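Long-range contacts in bacterial bifunctional deaminase-reductase C-terminal domain-containing protein (PDB 2P4G), which probably reduces a pyrimidine intermediate of riboflavin biosynthesis with NADPH, as other proteins with a RibD C-terminal domain do: residues G207-L212 / Y258-D263; P34-I39 / I191-G196; S43-A48 / C222-P227; I39-I44 / G52-M57; E126-D131 / V162-I167. All blocks are in the same frame, centred on the assembly; numbering follows the deposited sequence.

Overall arrangement
Following the chain from the N terminus, strand 35-43 supplies contacts 2 and 4, and the turn that follows it supplies contact 3. Contact 4 closes the shortest loop, bringing 52-57 back against the strand that precedes it. Contact 5 closes a second loop far away, about 28 Å from contact 4 between centres, beside the outermost strand 166-169. Both lie within the long excursion that contact 2 closes when strand 190-195 pairs beside 35-39. Contact 1 follows in series, joining strands 211-217 and 254-260, and touches contact 2 through Arg211 and Glu35. Contact 3 crosses both contact 2 and contact 1, tying the 43-48 turn to 222-227 near the second subunit.

Contact 1: residues G207-L212 / Y258-D263; sequences GIVDRL and YKVIRD
Asp210 and Arg262 form the charged link of this contact, a salt bridge of 2.6 Å between Asp210 OD1 and Arg262 NH2. Carboxylate and guanidinium planes lie only 19° apart, with OD1 arriving at the guanidinium edge. A bend at chi2 (-57°) turns the arginine back over the 207-210 loop, where its NE also gives a weak bond to Val209 O and one face lies against Gly207 O, from the glycine whose Schellman motif ends helix 197-206.

Backbone bonds make the antiparallel pairing. Leu212 and Tyr258 exchange two, with Leu212 N to Tyr258 O at 2.9 Å, while Val260 N bonds to Asp210 O. The closest apolar contact is Val209 CG1 with Val260 CG2, 3.8 Å. On the face of Arg211 and Lys259, Lys259 CD lies over the guanidinium near its rim and the two cationic ends are close, Arg211 NH2 to Lys259 NZ 4.1 Å; Glu244 and Glu35, both salt-bridged to Arg211, probably offset this.

The pair is flanked by strands 35-43 and 237-248, while Ala203 of helix 197-206 packs on Val209 and Ile44 of the second subunit on Leu212.

Contact 2: residues P34-I39 / I191-G196; sequences PECRAI and ISIEGG. With EDO (1,2-ethanediol), chain J.
Cys36 and Ile193 meet on one face of a parallel strand pair, 35-39 beside 191-195, at the centre of the mixed sheet of this reductase-like fold, whose family belongs to the dihydrofolate reductase-related clan. The thiol points along the strand toward its neighbour: with SG anti to the backbone N (chi1 178°), it touches the CD1 end of Ile193 at 3.7 Å. In Ile193, CG1, beside its own backbone N, leads back along the strand and CD1 then reaches across to the sulfur, while its CB faces the small Ala38 CB at 4.4 Å. Phe180 of helix 175-184 and Tyr200 of helix 197-206 help to cover this apolar face.

The other face mixes polar and apolar groups. Ile39 sends its CG2 branch across to the neighbouring strand, where it lies 3.8 Å from Glu194 CG and also near Ser192 OG; its longer branch leads away, and Leu66 and Leu69 of helix 60-72 pack on the residue. The carboxylate of Glu194 is bonded to Tyr88 and salt-bridged to Arg70. Arg37 likewise leans away from the 191-196 strand and back over its own, where NE forms a salt bridge with Glu35 OE2 from above the carboxylate plane at 2.7 Å; Arg211 shares OE2, and Trp72 adds a cation-pi contact to Arg37.

Between the faces, four backbone bonds alternate in direction across the strands. Arg37 N bonds to Ile191 O, and Ile193 N to Arg37 O at 2.7 Å.

Contact 3: residues S43-A48 / C222-P227; sequences SINGSA and CPVESP
Asn45 begins the contact, in a type I beta turn from Ser43 to Gly46. Its side chain and that of Val224 run alongside one another, pointing opposite ways, so that ND2 lies 3.7 Å from Val224 CG2 and near Cys222 SG. The amide is fixed at both ends: ND2 bonds to Ile221 O, and OD1 receives the Ser43 hydroxyl from above the carbonyl plane. Ser43 OG accepts the backbone N of Ser47, tying the turn together.

Gly46 follows with its O near Pro227 CA, a CA-H...O approach of 3.6 Å. At Ser47, OG stands anti to the backbone N (chi1 -177°), which swings it toward the bend at Glu225 and Ser226. It takes weak bonds from both amides, the straighter one from Ser226 N at 3.4 Å, and is also bonded to Thr49 O. The CG1 branch of Val224 packs beside Ser47 CB.

Ala48 makes the shortest bond across the segments, its N to Ser226 O at 2.8 Å, nearly straight at 174°. These bonds, with a single backbone bridge at Ser47 and Pro227, join two loops, one leaving strand 35-43 and one leaving strand 219-222, at the dimer interface where Cys222 pairs with an antiparallel strand of the second subunit.

Contact 4: residues I39-I44 / G52-M57; sequences IAITSI and GVSGPM. With EDO (1,2-ethanediol), chain L.
Strand 39-43 faces a loop that tightens into the 3-10 turn 55-57, and the backbones stay apart, Ile41 CA and Ser54 CA being 6.8 Å from each other. Side chains therefore make the junction, and Ile41 carries most of it on the strand side with two branches. Its CG2 meets Ser54 CB at 3.7 Å. The longer arm, with CG1 anti to the backbone N (chi1 -171°), extends CD1 to Met57, 3.6 Å from its carbonyl carbon C, and crosses that side chain obliquely at CB.

Met57, modelled as selenomethionine, reaches the strand further along, at Ser43. Its nearly extended chi2 (-164°) carries the SE atom to 3.7 Å from Ser43 N, close to the Ser43 CA as well.

Here the chain leaves a central strand of the mixed sheet and folds back on it before helix 60-72, so the contact packs the connection against its own strand. The loop is also held by polar links: Met57 N bonds to Ser54 O within the turn, Ser54 OG to Ala48 O, and Glu86 takes the amides of Ser54 and Gly55.

Beside Ile41, a 1,2-ethanediol, probably from the crystallisation liquor, lies between strand and loop. Its O1 accepts Ile41 N at 2.9 Å and is 3.6 Å from Ile41 CG2, while Tyr200 bonds the same molecule.

Contact 5: residues E126-D131 / V162-I167; sequences ELFSPD and VGVEVI. With EDO (1,2-ethanediol), chain E; EDO (1,2-ethanediol), chain O; EDO (1,2-ethanediol), chain Q.
Val162 sets its branched carbon against a backbone carbonyl: CB lies 3.6 Å from Phe128 O, with CG1 and CG2 both close to the same oxygen, so an apolar side chain covers a polar atom in a contact that the two segments make without any hydrogen bond between them. The CG1 branch, anti to the carbonyl carbon of its own residue (chi1 -66°), and the CG2 branch straddle that oxygen.

Pro130 continues the approach from the 126-131 segment. Its CA points a C-H at Val162 O, 3.5 Å away with an angle of 149° at the hydrogen, and its CB meets Val162 CB at 4.4 Å.

The aromatic part belongs to Phe128, whose ring is met at the edge. Val164 CG2 comes in near the ring plane, touching CD1 at 3.7 Å and lying a little farther from CE1; the two side chains cross one another. Leu127 CB lies over one face, near the rim, and Phe121 and Phe123 bring their own rings to Phe128 with planes inclined at about 40°. Leu159 of helix 150-162 also packs on it.

Within the 126-131 loop, Ser129 N bonds to Glu126 O. Gly163 ends helix 150-162 in a Schellman motif, after which the chain enters edge strand 166-169. The contact thus packs a strand-connecting loop against a helix-to-strand turn at the outer edge of the parallel part of the alpha/beta sheet.

Contact 1: residues G207-L212 / Y258-D263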
# COMPACT_ATOMS: atom_id res chain seq x y z
N GLY A 207 7.85 19.01 2.13
CA GLY A 207 7.70 18.87 3.58
C GLY A 207 6.56 19.69 4.17
O GLY A 207 6.67 20.19 5.28
N ILE A 208 5.47 19.83 3.45
CA ILE A 208 4.40 20.70 3.92
C ILE A 208 3.22 19.91 4.48
O ILE A 208 2.31 20.48 5.03
CB ILE A 208 3.93 21.71 2.81
CG1 ILE A 208 3.25 21.00 1.65
CG2 ILE A 208 5.13 22.55 2.31
CD1 ILE A 208 2.85 21.93 0.55
N VAL A 209 3.27 18.58 4.33
CA VAL A 209 2.20 17.71 4.81
C VAL A 209 2.46 17.38 6.27
O VAL A 209 3.52 16.85 6.61
CB VAL A 209 2.12 16.43 3.94
CG1 VAL A 209 1.01 15.49 4.45
CG2 VAL A 209 1.89 16.81 2.46
N ASP A 210 1.51 17.75 7.13
CA ASP A 210 1.62 17.50 8.58
C ASP A 210 1.02 16.16 8.96
O ASP A 210 1.50 15.51 9.87
CB ASP A 210 0.85 18.56 9.36
CG ASP A 210 1.35 19.93 9.08
OD1 ASP A 210 2.54 20.14 9.37
OD2 ASP A 210 0.59 20.78 8.56
N ARG A 211 -0.08 15.80 8.30
CA ARG A 211 -0.81 14.56 8.56
C ARG A 211 -1.34 14.01 7.26
O ARG A 211 -1.59 14.77 6.33
CB ARG A 211 -2.03 14.77 9.45
CG ARG A 211 -1.70 14.72 10.85
CD ARG A 211 -2.90 14.81 11.76
NE ARG A 211 -2.32 14.81 13.10
CZ ARG A 211 -1.73 15.87 13.65
NH1 ARG A 211 -1.72 17.05 13.05
NH2 ARG A 211 -1.20 15.75 14.86
N LEU A 212 -1.56 12.70 7.27
CA LEU A 212 -2.09 11.97 6.14
C LEU A 212 -3.30 11.16 6.61
O LEU A 212 -3.21 10.45 7.60
CB LEU A 212 -1.00 11.02 5.62
CG LEU A 212 -1.32 10.04 4.50
CD1 LEU A 212 -1.81 10.76 3.26
CD2 LEU A 212 -0.07 9.24 4.25
N TYR A 258 -2.10 9.29 10.00
CA TYR A 258 -0.69 9.37 10.39
C TYR A 258 -0.22 10.80 10.52
O TYR A 258 -0.64 11.68 9.77
CB TYR A 258 0.19 8.77 9.32
CG TYR A 258 -0.01 7.30 9.04
CD1 TYR A 258 0.71 6.33 9.76
CD2 TYR A 258 -0.86 6.87 8.02
CE1 TYR A 258 0.58 4.96 9.48
CE2 TYR A 258 -1.02 5.50 7.73
CZ TYR A 258 -0.28 4.56 8.46
OH TYR A 258 -0.44 3.23 8.18
N LYS A 259 0.73 11.00 11.42
CA LYS A 259 1.46 12.25 11.53
C LYS A 259 2.73 12.11 10.72
O LYS A 259 3.48 11.15 10.89
CB LYS A 259 1.79 12.53 13.00
CG LYS A 259 2.85 13.61 13.27
CD LYS A 259 2.44 15.00 12.80
CE LYS A 259 3.12 16.09 13.61
NZ LYS A 259 2.84 15.99 15.08
N VAL A 260 3.00 13.08 9.84
CA VAL A 260 4.20 13.06 9.00
C VAL A 260 5.41 13.62 9.74
O VAL A 260 5.36 14.73 10.24
CB VAL A 260 3.98 13.84 7.71
CG1 VAL A 260 5.27 13.93 6.92
CG2 VAL A 260 2.89 13.20 6.89
N ILE A 261 6.49 12.86 9.80
CA ILE A 261 7.65 13.26 10.61
C ILE A 261 8.75 13.95 9.78
O ILE A 261 9.33 13.36 8.86
CB ILE A 261 8.21 12.07 11.37
CG1 ILE A 261 7.12 11.47 12.27
CG2 ILE A 261 9.44 12.48 12.18
CD1 ILE A 261 7.33 9.99 12.59
N ARG A 262 9.04 15.20 10.13
CA ARG A 262 9.93 16.06 9.35
C ARG A 262 11.39 15.83 9.70
O ARG A 262 11.73 15.64 10.87
CB ARG A 262 9.60 17.53 9.62
CG ARG A 262 8.13 17.84 9.70
CD ARG A 262 7.40 17.41 8.43
NE ARG A 262 6.11 18.07 8.34
CZ ARG A 262 5.95 19.37 8.11
NH1 ARG A 262 7.01 20.18 7.94
NH2 ARG A 262 4.74 19.89 8.04
N ASP A 263 12.25 15.88 8.68
CA ASP A 263 13.71 15.71 8.83
C ASP A 263 14.08 14.40 9.54
O ASP A 263 13.35 13.41 9.47
CB ASP A 263 14.32 16.91 9.57
CG ASP A 263 14.23 18.22 8.78
OD1 ASP A 263 13.12 18.57 8.30
OD2 ASP A 263 15.27 18.90 8.64

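Contact 2: residues P34-I39 / I191-G196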
# COMPACT_ATOMS: atom_id res chain seq x y z
N PRO A 34 -2.15 26.84 11.67
CA PRO A 34 -2.15 26.33 10.31
C PRO A 34 -1.78 24.83 10.27
O PRO A 34 -0.94 24.36 11.03
CB PRO A 34 -1.10 27.19 9.60
CG PRO A 34 -0.32 27.89 10.68
CD PRO A 34 -1.22 27.97 11.86
N GLU A 35 -2.46 24.10 9.41
CA GLU A 35 -2.19 22.69 9.25
C GLU A 35 -2.48 22.28 7.81
O GLU A 35 -3.41 22.77 7.20
CB GLU A 35 -3.04 21.87 10.22
CG GLU A 35 -2.51 20.44 10.36
CD GLU A 35 -3.40 19.51 11.14
OE1 GLU A 35 -4.28 19.97 11.90
OE2 GLU A 35 -3.22 18.30 10.97
N CYS A 36 -1.64 21.41 7.26
CA CYS A 36 -1.89 20.80 5.96
C CYS A 36 -1.98 19.28 6.08
O CYS A 36 -1.12 18.64 6.69
CB CYS A 36 -0.77 21.16 4.99
SG CYS A 36 -0.94 20.41 3.36
N ARG A 37 -3.04 18.73 5.49
CA ARG A 37 -3.29 17.31 5.49
C ARG A 37 -3.51 16.83 4.07
O ARG A 37 -4.15 17.50 3.27
CB ARG A 37 -4.52 16.96 6.30
CG ARG A 37 -4.45 17.47 7.70
CD ARG A 37 -5.38 16.69 8.58
NE ARG A 37 -5.51 17.26 9.91
CZ ARG A 37 -6.39 16.83 10.80
NH1 ARG A 37 -7.22 15.84 10.49
NH2 ARG A 37 -6.46 17.40 11.98
N ALA A 38 -2.97 15.65 3.79
CA ALA A 38 -3.22 14.98 2.52
C ALA A 38 -4.24 13.88 2.80
O ALA A 38 -4.17 13.23 3.83
CB ALA A 38 -1.93 14.42 1.98
N ILE A 39 -5.21 13.70 1.90
CA ILE A 39 -6.19 12.63 2.02
C ILE A 39 -6.16 11.75 0.78
O ILE A 39 -6.20 12.25 -0.34
CB ILE A 39 -7.63 13.15 2.34
CG1 ILE A 39 -8.59 11.97 2.53
CG2 ILE A 39 -8.16 14.14 1.27
CD1 ILE A 39 -9.66 12.24 3.52
N ILE A 191 -5.42 23.24 5.15
CA ILE A 191 -5.41 22.89 3.75
C ILE A 191 -5.50 21.38 3.59
O ILE A 191 -4.72 20.65 4.17
CB ILE A 191 -4.16 23.43 3.02
CG1 ILE A 191 -4.07 24.95 3.18
CG2 ILE A 191 -4.20 23.02 1.51
CD1 ILE A 191 -2.78 25.58 2.62
N SER A 192 -6.47 20.92 2.81
CA SER A 192 -6.58 19.51 2.52
C SER A 192 -6.07 19.31 1.09
O SER A 192 -6.50 20.02 0.19
CB SER A 192 -8.03 19.05 2.67
OG SER A 192 -8.23 17.73 2.19
N ILE A 193 -5.12 18.40 0.90
CA ILE A 193 -4.66 18.04 -0.44
C ILE A 193 -5.36 16.73 -0.77
O ILE A 193 -5.11 15.72 -0.10
CB ILE A 193 -3.13 17.85 -0.53
CG1 ILE A 193 -2.42 19.17 -0.18
CG2 ILE A 193 -2.71 17.30 -1.95
CD1 ILE A 193 -0.87 19.07 -0.14
N GLU A 194 -6.25 16.78 -1.75
CA GLU A 194 -7.05 15.64 -2.12
C GLU A 194 -6.43 14.86 -3.26
O GLU A 194 -6.95 13.85 -3.74
CB GLU A 194 -8.43 16.09 -2.50
CG GLU A 194 -9.16 16.66 -1.36
CD GLU A 194 -10.59 16.96 -1.66
OE1 GLU A 194 -11.00 16.91 -2.85
OE2 GLU A 194 -11.32 17.26 -0.70
N GLY A 195 -5.30 15.38 -3.71
CA GLY A 195 -4.43 14.60 -4.47
C GLY A 195 -4.18 15.00 -5.88
O GLY A 195 -4.18 16.19 -6.23
N GLY A 196 -4.07 13.93 -6.65
CA GLY A 196 -3.06 13.75 -7.59
C GLY A 196 -1.90 13.13 -6.83
O GLY A 196 -1.31 13.79 -5.98
C1 EDO J . -10.16 9.56 -1.67
O1 EDO J . -10.37 9.14 -0.33
C2 EDO J . -9.22 10.76 -1.59
O2 EDO J . -8.60 11.14 -2.85

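Contact 3: residues S43-A48 / C222-P227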
# COMPACT_ATOMS: atom_id res chain seq x y z
N SER A 43 -5.15 0.94 -3.18
CA SER A 43 -5.20 -0.51 -3.05
C SER A 43 -4.16 -0.93 -2.02
O SER A 43 -3.29 -0.13 -1.63
CB SER A 43 -4.93 -1.15 -4.41
OG SER A 43 -3.59 -1.00 -4.81
N ILE A 44 -4.25 -2.16 -1.54
CA ILE A 44 -3.29 -2.64 -0.56
C ILE A 44 -1.84 -2.68 -1.10
O ILE A 44 -0.87 -2.59 -0.33
CB ILE A 44 -3.67 -4.02 0.04
CG1 ILE A 44 -3.64 -5.12 -1.03
CG2 ILE A 44 -5.02 -3.92 0.77
CD1 ILE A 44 -3.18 -6.48 -0.51
N ASN A 45 -1.72 -2.78 -2.41
CA ASN A 45 -0.43 -2.76 -3.05
C ASN A 45 -0.04 -1.40 -3.68
O ASN A 45 0.84 -1.34 -4.51
CB ASN A 45 -0.32 -3.94 -4.04
CG ASN A 45 -1.22 -3.78 -5.24
OD1 ASN A 45 -2.39 -3.38 -5.15
ND2 ASN A 45 -0.65 -4.07 -6.40
N GLY A 46 -0.70 -0.32 -3.27
CA GLY A 46 -0.22 1.02 -3.60
C GLY A 46 -0.65 1.68 -4.89
O GLY A 46 -0.01 2.64 -5.33
N SER A 47 -1.73 1.18 -5.50
CA SER A 47 -2.34 1.89 -6.63
C SER A 47 -3.42 2.86 -6.13
O SER A 47 -4.27 2.47 -5.35
CB SER A 47 -2.94 0.92 -7.63
OG SER A 47 -3.46 1.64 -8.73
N ALA A 48 -3.35 4.12 -6.56
CA ALA A 48 -4.36 5.13 -6.22
C ALA A 48 -5.64 4.98 -7.06
O ALA A 48 -6.68 5.56 -6.73
CB ALA A 48 -3.78 6.57 -6.41
N CYS A 222 -2.69 -5.22 -10.00
CA CYS A 222 -1.42 -5.48 -10.68
C CYS A 222 -1.61 -5.41 -12.18
O CYS A 222 -2.47 -6.09 -12.73
CB CYS A 222 -0.93 -6.87 -10.38
SG CYS A 222 -0.61 -7.09 -8.70
N PRO A 223 -0.79 -4.60 -12.87
CA PRO A 223 0.26 -3.77 -12.31
C PRO A 223 -0.35 -2.62 -11.58
O PRO A 223 -1.50 -2.30 -11.79
CB PRO A 223 1.02 -3.28 -13.55
CG PRO A 223 0.61 -4.19 -14.64
CD PRO A 223 -0.81 -4.50 -14.34
N VAL A 224 0.43 -1.99 -10.72
CA VAL A 224 -0.02 -0.77 -10.08
C VAL A 224 -0.33 0.24 -11.21
O VAL A 224 0.56 0.61 -11.98
CB VAL A 224 1.03 -0.24 -9.08
CG1 VAL A 224 0.76 1.16 -8.74
CG2 VAL A 224 1.04 -1.09 -7.84
N GLU A 225 -1.59 0.63 -11.33
CA GLU A 225 -1.96 1.57 -12.36
C GLU A 225 -1.31 2.92 -12.10
O GLU A 225 -0.75 3.55 -12.98
CB GLU A 225 -3.46 1.82 -12.35
CG GLU A 225 -4.31 0.71 -12.82
CD GLU A 225 -5.77 1.08 -12.78
OE1 GLU A 225 -6.08 2.31 -12.73
OE2 GLU A 225 -6.60 0.12 -12.78
N SER A 226 -1.46 3.38 -10.88
CA SER A 226 -1.02 4.68 -10.54
C SER A 226 -0.38 4.67 -9.14
O SER A 226 -1.06 4.75 -8.11
CB SER A 226 -2.19 5.63 -10.64
OG SER A 226 -1.71 6.95 -10.54
N PRO A 227 0.95 4.59 -9.11
CA PRO A 227 1.63 4.63 -7.83
C PRO A 227 1.08 5.76 -6.95
O PRO A 227 0.99 6.90 -7.40
CB PRO A 227 3.08 4.89 -8.21
CG PRO A 227 3.21 4.29 -9.54
CD PRO A 227 1.89 4.50 -10.23

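Contact 4: residues I39-I44 / G52-M57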
# COMPACT_ATOMS: atom_id res chain seq x y z
N ILE A 39 -5.21 13.70 1.90
CA ILE A 39 -6.19 12.63 2.02
C ILE A 39 -6.16 11.75 0.78
O ILE A 39 -6.20 12.25 -0.34
CB ILE A 39 -7.63 13.15 2.34
CG1 ILE A 39 -8.59 11.97 2.53
CG2 ILE A 39 -8.16 14.14 1.27
CD1 ILE A 39 -9.66 12.24 3.52
N ALA A 40 -6.05 10.44 0.96
CA ALA A 40 -5.80 9.58 -0.19
C ALA A 40 -6.41 8.19 0.01
O ALA A 40 -6.72 7.80 1.14
CB ALA A 40 -4.27 9.53 -0.51
N ILE A 41 -6.64 7.51 -1.11
CA ILE A 41 -7.11 6.13 -1.14
C ILE A 41 -6.14 5.29 -1.97
O ILE A 41 -5.58 5.75 -2.95
CB ILE A 41 -8.60 6.05 -1.68
CG1 ILE A 41 -9.16 4.63 -1.50
CG2 ILE A 41 -8.68 6.50 -3.10
CD1 ILE A 41 -10.68 4.57 -1.62
N THR A 42 -5.93 4.05 -1.56
CA THR A 42 -4.99 3.17 -2.25
C THR A 42 -5.47 1.73 -2.16
O THR A 42 -6.15 1.35 -1.20
CB THR A 42 -3.56 3.28 -1.60
OG1 THR A 42 -2.64 2.46 -2.32
CG2 THR A 42 -3.58 2.87 -0.10
N SER A 43 -5.15 0.94 -3.18
CA SER A 43 -5.20 -0.51 -3.05
C SER A 43 -4.16 -0.93 -2.02
O SER A 43 -3.29 -0.13 -1.63
CB SER A 43 -4.93 -1.15 -4.41
OG SER A 43 -3.59 -1.00 -4.81
N ILE A 44 -4.25 -2.16 -1.54
CA ILE A 44 -3.29 -2.64 -0.56
C ILE A 44 -1.84 -2.68 -1.10
O ILE A 44 -0.87 -2.59 -0.33
CB ILE A 44 -3.67 -4.02 0.04
CG1 ILE A 44 -3.64 -5.12 -1.03
CG2 ILE A 44 -5.02 -3.92 0.77
CD1 ILE A 44 -3.18 -6.48 -0.51
N GLY A 52 -8.46 3.56 -13.69
CA GLY A 52 -8.16 4.96 -13.92
C GLY A 52 -8.76 5.96 -12.97
O GLY A 52 -8.51 7.15 -13.11
N VAL A 53 -9.52 5.48 -11.99
CA VAL A 53 -10.20 6.36 -11.01
C VAL A 53 -10.11 5.79 -9.60
O VAL A 53 -9.93 4.58 -9.39
CB VAL A 53 -11.71 6.59 -11.37
CG1 VAL A 53 -11.86 7.51 -12.57
CG2 VAL A 53 -12.43 5.26 -11.61
N SER A 54 -10.24 6.69 -8.64
CA SER A 54 -10.18 6.38 -7.23
C SER A 54 -11.55 6.06 -6.63
O SER A 54 -11.65 5.22 -5.73
CB SER A 54 -9.60 7.59 -6.49
OG SER A 54 -8.24 7.75 -6.82
N GLY A 55 -12.59 6.75 -7.13
CA GLY A 55 -13.98 6.65 -6.61
C GLY A 55 -14.48 5.24 -6.32
O GLY A 55 -14.87 4.94 -5.19
N PRO A 56 -14.45 4.36 -7.33
CA PRO A 56 -14.83 2.93 -7.23
C PRO A 56 -14.21 2.13 -6.09
O PRO A 56 -14.80 1.13 -5.65
CB PRO A 56 -14.37 2.36 -8.59
CG PRO A 56 -14.56 3.52 -9.53
CD PRO A 56 -14.12 4.74 -8.72
N MSE A 57 -13.03 2.52 -5.63
CA MSE A 57 -12.42 1.87 -4.48
C MSE A 57 -13.07 2.30 -3.17
O MSE A 57 -13.07 1.55 -2.22
CB MSE A 57 -10.92 2.13 -4.46
CG MSE A 57 -10.20 1.19 -5.38
SE MSE A 57 -8.33 1.16 -5.02
CE MSE A 57 -8.00 2.99 -5.75
C1 EDO L . -5.98 8.70 -4.32
O1 EDO L . -6.59 9.42 -3.24
C2 EDO L . -6.03 9.55 -5.59
O2 EDO L . -5.06 10.59 -5.52

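Contact 5: residues E126-D131 / V162-I167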
# COMPACT_ATOMS: atom_id res chain seq x y z
N GLU A 126 -20.25 23.39 -13.86
CA GLU A 126 -20.70 24.54 -13.08
C GLU A 126 -19.52 25.25 -12.45
O GLU A 126 -19.60 26.45 -12.21
CB GLU A 126 -21.69 24.13 -11.98
CG GLU A 126 -23.11 23.83 -12.46
CD GLU A 126 -23.88 25.07 -12.90
OE1 GLU A 126 -23.25 26.13 -13.09
OE2 GLU A 126 -25.12 24.96 -13.05
N LEU A 127 -18.43 24.53 -12.19
CA LEU A 127 -17.21 25.20 -11.69
C LEU A 127 -16.77 26.36 -12.58
O LEU A 127 -16.10 27.28 -12.10
CB LEU A 127 -16.05 24.22 -11.54
CG LEU A 127 -15.98 23.41 -10.24
CD1 LEU A 127 -14.86 22.35 -10.41
CD2 LEU A 127 -15.77 24.33 -9.02
N PHE A 128 -17.13 26.33 -13.87
CA PHE A 128 -16.71 27.38 -14.80
C PHE A 128 -17.84 28.22 -15.38
O PHE A 128 -17.60 28.95 -16.34
CB PHE A 128 -15.78 26.80 -15.89
CG PHE A 128 -14.59 26.14 -15.28
CD1 PHE A 128 -13.59 26.91 -14.73
CD2 PHE A 128 -14.51 24.78 -15.17
CE1 PHE A 128 -12.51 26.32 -14.09
CE2 PHE A 128 -13.45 24.17 -14.53
CZ PHE A 128 -12.45 24.95 -13.99
N SER A 129 -19.03 28.16 -14.76
CA SER A 129 -20.13 29.07 -15.11
C SER A 129 -19.78 30.46 -14.65
O SER A 129 -19.35 30.64 -13.52
CB SER A 129 -21.47 28.68 -14.50
OG SER A 129 -21.82 27.34 -14.82
N PRO A 130 -19.99 31.46 -15.53
CA PRO A 130 -19.68 32.86 -15.20
C PRO A 130 -20.49 33.46 -14.05
O PRO A 130 -20.09 34.46 -13.47
CB PRO A 130 -19.96 33.61 -16.50
CG PRO A 130 -20.72 32.72 -17.34
CD PRO A 130 -20.52 31.32 -16.89
N ASP A 131 -21.61 32.84 -13.71
CA ASP A 131 -22.43 33.33 -12.63
C ASP A 131 -22.31 32.48 -11.36
O ASP A 131 -23.09 32.63 -10.45
CB ASP A 131 -23.88 33.40 -13.09
CG ASP A 131 -24.39 32.09 -13.63
OD1 ASP A 131 -23.66 31.08 -13.61
OD2 ASP A 131 -25.51 32.07 -14.11
N VAL A 162 -14.57 34.01 -18.05
CA VAL A 162 -15.67 33.54 -17.21
C VAL A 162 -15.51 34.06 -15.78
O VAL A 162 -16.38 33.87 -14.95
CB VAL A 162 -15.91 31.99 -17.30
CG1 VAL A 162 -16.40 31.64 -18.70
CG2 VAL A 162 -14.67 31.15 -16.91
N GLY A 163 -14.43 34.76 -15.51
CA GLY A 163 -14.22 35.34 -14.18
C GLY A 163 -13.44 34.52 -13.16
O GLY A 163 -13.35 34.93 -12.00
N VAL A 164 -12.87 33.39 -13.57
CA VAL A 164 -12.06 32.56 -12.68
C VAL A 164 -10.74 33.23 -12.35
O VAL A 164 -10.06 33.75 -13.24
CB VAL A 164 -11.79 31.15 -13.28
CG1 VAL A 164 -10.70 30.37 -12.46
CG2 VAL A 164 -13.13 30.35 -13.37
N GLU A 165 -10.39 33.23 -11.06
CA GLU A 165 -9.11 33.72 -10.59
C GLU A 165 -7.97 32.75 -10.92
O GLU A 165 -7.99 31.60 -10.45
CB GLU A 165 -9.16 33.92 -9.08
CG GLU A 165 -8.06 34.79 -8.51
CD GLU A 165 -8.15 34.91 -7.00
OE1 GLU A 165 -9.20 34.53 -6.41
OE2 GLU A 165 -7.14 35.38 -6.40
N VAL A 166 -6.98 33.22 -11.68
CA VAL A 166 -5.83 32.38 -12.07
C VAL A 166 -4.50 33.00 -11.64
O VAL A 166 -4.19 34.12 -12.04
CB VAL A 166 -5.76 32.17 -13.59
CG1 VAL A 166 -4.66 31.15 -13.92
CG2 VAL A 166 -7.11 31.72 -14.17
N ILE A 167 -3.74 32.27 -10.84
CA ILE A 167 -2.42 32.68 -10.47
C ILE A 167 -1.45 31.92 -11.36
O ILE A 167 -1.50 30.68 -11.42
CB ILE A 167 -2.08 32.31 -9.02
CG1 ILE A 167 -2.97 33.07 -8.03
CG2 ILE A 167 -0.60 32.64 -8.73
CD1 ILE A 167 -2.75 32.61 -6.58
C1 EDO E . -22.01 20.62 -12.22
O1 EDO E . -20.75 20.53 -12.89
C2 EDO E . -21.79 20.75 -10.73
O2 EDO E . -22.89 20.12 -10.07
C1 EDO O . -27.85 33.81 -15.17
O1 EDO O . -26.69 34.56 -14.78
C2 EDO O . -28.04 33.66 -16.68
O2 EDO O . -29.28 34.26 -17.09
C1 EDO Q . -13.49 35.31 -7.40
O1 EDO Q . -13.45 34.94 -6.02
C2 EDO Q . -14.82 34.84 -7.97
O2 EDO Q . -14.71 34.59 -9.37